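Local coordinates for protein topoisomerase IV subunit A (Escherichia coli, PDB 1ZVT) that probably binds and bends DNA through its C-terminal beta-pinwheel domain, serving topoisomerase IV in decatenation and in the handling of supercoils, at residues A[5-10]-A[36-41]; A[47-52]-A[87-92]. All coordinates share one frame; numbering follows the deposited sequence.

Interaction 1 of 2, residues A[5-10]-A[36-41]; sequences TIVLSQ and KAAVKG
I6 and V39 face each other as an antiparallel hydrogen-bonded pair: I6 N gives its hydrogen to V39 O at 2.8 Å, and V39 N answers to I6 O. At the next hydrogen-bonded pair, L8 N points almost straight at A37 O, N-H...O angle 175°. Here the regular pairing gives way to a classic beta bulge, L8 O accepting from K36 N at 2.9 Å and A37 N at 3.1 Å. The K36 chain runs beside L8, its CD 4.0 Å from L8 CD2. K36 CG stands anti to the backbone N (chi1 -179°), carrying the chain along L8; the Q10 side chain crosses it at about a right angle and lays one face of its amide over K36 CB and CG. A water joins Q10 OE1 to K36 NZ, while Q10 NE2 is bonded to F35 O. T5, V7 and A38 share the other face, where T5 CG2 lies 3.9 Å from A38 CB; T5 OG1 is bonded to G19 O. On the I6, L8 and V39 face sits M89 of strand 86-90. Strand 3-9, with 13-18 on its far side, pairs with the outermost strand 35-42, an antiparallel blade edge of the beta-pinwheel.

Interaction 2 of 2, residues A[47-52]-A[87-92]; sequences VVFVDS and DHMLME
Strands 47-51 and 86-90 pair antiparallel within a blade of the beta-pinwheel, 86-90 being an outermost strand of its sheet. V48 and L90 exchange two backbone bonds, V48 N to L90 O and L90 N to V48 O, each 2.9 Å. V50 N then reaches H88 O at 2.8 Å, and V50 O accepts from D87 N (3.1 Å) and, in a longer bond, from H88 N (3.3 Å), so that a classic beta bulge ends the regular pairing. Between these pairs F49 and M89 run side by side on one face. The M89 chain, extended through chi1 and chi2, lays SD 3.5 Å from F49 CE2 in a Met-aromatic contact, the sulfur standing oblique to the ring; the bend at chi3 (59°) only turns the CE methyl. M89 CG also meets V47 CG2 at 3.7 Å, so V47 and F49 touch it from neighbouring directions. With an alanine at F49, the M89 sulfur is likely to lose its aromatic neighbour and a gap to open beside its SD and CG. On the opposite face V50 CB packs against H88 CB and CD2. Beyond the bulge, D87 OD2 lies 3.4 Å from S52 CB; D87 OD1 is bonded to T85 OG1 and S52 OG to T85 N. Inner strand 47-51, flanked by 55-59, and bulged edge strand 86-90 form one margin of a four-stranded pinwheel blade.

From the N terminus the chain runs through strand 3-9, turns into 13-18 and returns as 35-42, where interaction 1 closes its loop. A short connection leads directly into 47-51; the chain then passes through 55-59 and 72-73 before 86-90 comes back to close interaction 2. The two loops follow in series and neither encloses the other. Strand 72-73 belongs to the sheet of interaction 1, so the chain revisits the first blade on its way to completing the second. The contacts meet through M89, whose CE packs on A37 O at 3.4 Å and on L8 CB, joining adjacent blades.

Interaction 1 of 2, residues A[5-10]-A[36-41]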
loop_
_atom_site.group_PDB
_atom_site.type_symbol
_atom_site.label_atom_id
_atom_site.label_comp_id
_atom_site.label_asym_id
_atom_site.label_seq_id
_atom_site.Cartn_x
_atom_site.Cartn_y
_atom_site.Cartn_z
ATOM N N THR A 5 -14.554 13.498 -1.250
ATOM C CA THR A 5 -14.197 12.101 -0.947
ATOM C C THR A 5 -14.235 11.341 -2.248
ATOM O O THR A 5 -15.236 11.395 -2.964
ATOM C CB THR A 5 -15.189 11.469 0.038
ATOM O OG1 THR A 5 -15.138 12.207 1.259
ATOM C CG2 THR A 5 -14.831 10.010 0.320
ATOM N N ILE A 6 -13.151 10.644 -2.557
ATOM C CA ILE A 6 -13.138 9.807 -3.756
ATOM C C ILE A 6 -13.436 8.372 -3.322
ATOM O O ILE A 6 -12.839 7.872 -2.368
ATOM C CB ILE A 6 -11.771 9.841 -4.484
ATOM C CG1 ILE A 6 -11.229 11.280 -4.626
ATOM C CG2 ILE A 6 -11.889 9.088 -5.812
ATOM C CD1 ILE A 6 -12.188 12.264 -5.323
ATOM N N VAL A 7 -14.379 7.736 -4.010
ATOM C CA VAL A 7 -14.850 6.395 -3.645
ATOM C C VAL A 7 -14.567 5.430 -4.781
ATOM O O VAL A 7 -14.935 5.690 -5.932
ATOM C CB VAL A 7 -16.371 6.410 -3.354
ATOM C CG1 VAL A 7 -16.890 4.982 -2.956
ATOM C CG2 VAL A 7 -16.692 7.464 -2.264
ATOM N N LEU A 8 -13.892 4.337 -4.437
ATOM C CA LEU A 8 -13.496 3.277 -5.374
ATOM C C LEU A 8 -14.303 2.036 -5.087
ATOM O O LEU A 8 -14.455 1.631 -3.922
ATOM C CB LEU A 8 -12.012 2.961 -5.166
ATOM C CG LEU A 8 -11.419 1.800 -5.965
ATOM C CD1 LEU A 8 -11.452 2.108 -7.486
ATOM C CD2 LEU A 8 -9.982 1.489 -5.476
ATOM N N SER A 9 -14.826 1.427 -6.140
ATOM C CA SER A 9 -15.610 0.216 -5.975
ATOM C C SER A 9 -14.798 -1.035 -6.327
ATOM O O SER A 9 -13.713 -0.947 -6.927
ATOM C CB SER A 9 -16.873 0.278 -6.828
ATOM O OG SER A 9 -16.553 0.048 -8.195
ATOM N N GLN A 10 -15.345 -2.202 -5.959
ATOM C CA GLN A 10 -14.672 -3.490 -6.198
ATOM C C GLN A 10 -14.370 -3.709 -7.681
ATOM O O GLN A 10 -13.318 -4.257 -8.041
ATOM C CB GLN A 10 -15.555 -4.636 -5.687
ATOM C CG GLN A 10 -15.628 -4.736 -4.172
ATOM C CD GLN A 10 -14.267 -4.957 -3.525
ATOM O OE1 GLN A 10 -13.360 -5.566 -4.117
ATOM N NE2 GLN A 10 -14.107 -4.433 -2.310
ATOM N N LYS A 36 -15.123 -0.496 -2.048
ATOM C CA LYS A 36 -13.765 -0.998 -1.858
ATOM C C LYS A 36 -12.943 -0.098 -0.941
ATOM O O LYS A 36 -12.311 -0.590 -0.020
ATOM C CB LYS A 36 -13.048 -1.181 -3.201
ATOM C CG LYS A 36 -11.597 -1.739 -3.013
ATOM C CD LYS A 36 -10.982 -2.238 -4.333
ATOM C CE LYS A 36 -9.475 -2.429 -4.174
ATOM N NZ LYS A 36 -9.091 -3.399 -3.110
ATOM N N ALA A 37 -12.953 1.209 -1.204
ATOM C CA ALA A 37 -12.142 2.149 -0.444
ATOM C C ALA A 37 -12.584 3.572 -0.706
ATOM O O ALA A 37 -13.153 3.881 -1.770
ATOM C CB ALA A 37 -10.643 1.994 -0.778
ATOM N N ALA A 38 -12.259 4.442 0.251
ATOM C CA ALA A 38 -12.474 5.873 0.079
ATOM C C ALA A 38 -11.257 6.643 0.580
ATOM O O ALA A 38 -10.591 6.220 1.556
ATOM C CB ALA A 38 -13.733 6.327 0.787
ATOM N N VAL A 39 -10.963 7.747 -0.094
ATOM C CA VAL A 39 -9.931 8.692 0.381
ATOM C C VAL A 39 -10.511 10.097 0.387
ATOM O O VAL A 39 -11.514 10.371 -0.261
ATOM C CB VAL A 39 -8.635 8.630 -0.464
ATOM C CG1 VAL A 39 -7.986 7.224 -0.327
ATOM C CG2 VAL A 39 -8.935 8.934 -1.908
ATOM N N LYS A 40 -9.889 11.000 1.126
ATOM C CA LYS A 40 -10.431 12.361 1.204
ATOM C C LYS A 40 -9.351 13.387 0.925
ATOM O O LYS A 40 -8.152 13.120 1.093
ATOM C CB LYS A 40 -11.084 12.616 2.560
ATOM C CG LYS A 40 -10.100 12.670 3.735
ATOM C CD LYS A 40 -10.839 12.992 5.039
ATOM C CE LYS A 40 -9.928 12.859 6.250
ATOM N NZ LYS A 40 -9.559 11.416 6.499
ATOM N N GLY A 41 -9.782 14.554 0.468
ATOM C CA GLY A 41 -8.847 15.613 0.145
ATOM C C GLY A 41 -9.610 16.811 -0.345
ATOM O O GLY A 41 -10.759 17.017 0.032
HETATM O O HOH W 1 -10.596 -5.865 -3.706
#

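Interaction 2 of 2, residues A[47-52]-A[87-92]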
loop_
_atom_site.group_PDB
_atom_site.type_symbol
_atom_site.label_atom_id
_atom_site.label_comp_id
_atom_site.label_asym_id
_atom_site.label_seq_id
_atom_site.Cartn_x
_atom_site.Cartn_y
_atom_site.Cartn_z
ATOM N N VAL A 47 -6.083 12.796 -7.136
ATOM C CA VAL A 47 -6.185 11.461 -6.550
ATOM C C VAL A 47 -5.336 10.502 -7.368
ATOM O O VAL A 47 -5.289 10.597 -8.586
ATOM C CB VAL A 47 -7.661 10.967 -6.399
ATOM C CG1 VAL A 47 -8.458 11.032 -7.709
ATOM C CG2 VAL A 47 -7.685 9.545 -5.749
ATOM N N VAL A 48 -4.609 9.630 -6.674
ATOM C CA VAL A 48 -3.643 8.738 -7.323
ATOM C C VAL A 48 -4.101 7.288 -7.147
ATOM O O VAL A 48 -4.654 6.937 -6.100
ATOM C CB VAL A 48 -2.247 8.950 -6.718
ATOM C CG1 VAL A 48 -1.356 7.757 -6.933
ATOM C CG2 VAL A 48 -1.608 10.215 -7.309
ATOM N N PHE A 49 -3.872 6.476 -8.182
ATOM C CA PHE A 49 -4.172 5.054 -8.204
ATOM C C PHE A 49 -2.883 4.317 -8.514
ATOM O O PHE A 49 -2.068 4.757 -9.344
ATOM C CB PHE A 49 -5.235 4.745 -9.271
ATOM C CG PHE A 49 -6.528 5.455 -9.015
ATOM C CD1 PHE A 49 -6.774 6.703 -9.580
ATOM C CD2 PHE A 49 -7.472 4.901 -8.148
ATOM C CE1 PHE A 49 -7.969 7.399 -9.297
ATOM C CE2 PHE A 49 -8.667 5.598 -7.854
ATOM C CZ PHE A 49 -8.901 6.846 -8.441
ATOM N N VAL A 50 -2.694 3.182 -7.853
ATOM C CA VAL A 50 -1.576 2.303 -8.196
ATOM C C VAL A 50 -2.136 0.958 -8.701
ATOM O O VAL A 50 -2.997 0.351 -8.030
ATOM C CB VAL A 50 -0.655 2.087 -6.985
ATOM C CG1 VAL A 50 0.499 1.186 -7.396
ATOM C CG2 VAL A 50 -0.107 3.443 -6.471
ATOM N N ASP A 51 -1.673 0.513 -9.864
ATOM C CA ASP A 51 -2.153 -0.778 -10.411
ATOM C C ASP A 51 -1.298 -1.965 -9.998
ATOM O O ASP A 51 -0.245 -1.805 -9.356
ATOM C CB ASP A 51 -2.416 -0.719 -11.944
ATOM C CG ASP A 51 -1.145 -0.804 -12.800
ATOM O OD1 ASP A 51 -0.087 -1.243 -12.324
ATOM O OD2 ASP A 51 -1.230 -0.447 -13.991
ATOM N N SER A 52 -1.783 -3.164 -10.348
ATOM C CA SER A 52 -1.151 -4.414 -9.928
ATOM C C SER A 52 0.230 -4.655 -10.542
ATOM O O SER A 52 0.940 -5.579 -10.111
ATOM C CB SER A 52 -2.081 -5.587 -10.264
ATOM O OG SER A 52 -2.430 -5.535 -11.618
ATOM N N ASP A 87 -5.461 -1.398 -7.551
ATOM C CA ASP A 87 -5.470 -2.004 -6.228
ATOM C C ASP A 87 -5.392 -1.023 -5.074
ATOM O O ASP A 87 -5.787 -1.339 -3.947
ATOM C CB ASP A 87 -4.326 -3.024 -6.123
ATOM C CG ASP A 87 -4.503 -4.190 -7.065
ATOM O OD1 ASP A 87 -5.617 -4.371 -7.619
ATOM O OD2 ASP A 87 -3.519 -4.932 -7.284
ATOM N N HIS A 88 -4.856 0.171 -5.347
ATOM C CA HIS A 88 -4.572 1.119 -4.289
ATOM C C HIS A 88 -4.916 2.535 -4.723
ATOM O O HIS A 88 -4.706 2.896 -5.894
ATOM C CB HIS A 88 -3.095 1.063 -3.842
ATOM C CG HIS A 88 -2.542 -0.332 -3.732
ATOM N ND1 HIS A 88 -2.812 -1.157 -2.663
ATOM C CD2 HIS A 88 -1.741 -1.039 -4.561
ATOM C CE1 HIS A 88 -2.212 -2.317 -2.845
ATOM N NE2 HIS A 88 -1.550 -2.272 -3.986
ATOM N N MET A 89 -5.439 3.311 -3.775
ATOM C CA MET A 89 -5.857 4.687 -4.011
ATOM C C MET A 89 -5.330 5.583 -2.886
ATOM O O MET A 89 -5.431 5.219 -1.696
ATOM C CB MET A 89 -7.393 4.756 -4.042
ATOM C CG MET A 89 -7.955 6.134 -4.275
ATOM S SD MET A 89 -9.765 6.193 -4.562
ATOM C CE MET A 89 -10.426 5.474 -3.047
ATOM N N LEU A 90 -4.768 6.732 -3.245
ATOM C CA LEU A 90 -4.183 7.649 -2.261
ATOM C C LEU A 90 -4.545 9.085 -2.591
ATOM O O LEU A 90 -4.635 9.472 -3.772
ATOM C CB LEU A 90 -2.657 7.552 -2.278
ATOM C CG LEU A 90 -2.079 6.244 -1.733
ATOM C CD1 LEU A 90 -1.949 5.186 -2.817
ATOM C CD2 LEU A 90 -0.729 6.547 -1.102
ATOM N N MET A 91 -4.682 9.900 -1.553
ATOM C CA MET A 91 -4.847 11.326 -1.713
ATOM C C MET A 91 -4.160 11.962 -0.512
ATOM O O MET A 91 -4.638 11.831 0.614
ATOM C CB MET A 91 -6.340 11.674 -1.757
ATOM C CG MET A 91 -6.669 12.966 -2.393
ATOM S SD MET A 91 -8.430 13.056 -2.817
ATOM C CE MET A 91 -8.467 14.537 -3.803
ATOM N N GLU A 92 -3.019 12.600 -0.757
ATOM C CA GLU A 92 -2.150 13.146 0.296
ATOM C C GLU A 92 -1.545 14.464 -0.168
ATOM O O GLU A 92 -1.689 14.860 -1.334
ATOM C CB GLU A 92 -1.002 12.155 0.604
ATOM C CG GLU A 92 -1.449 10.711 0.970
ATOM C CD GLU A 92 -2.128 10.593 2.356
ATOM O OE1 GLU A 92 -1.852 11.426 3.244
ATOM O OE2 GLU A 92 -2.947 9.662 2.592
#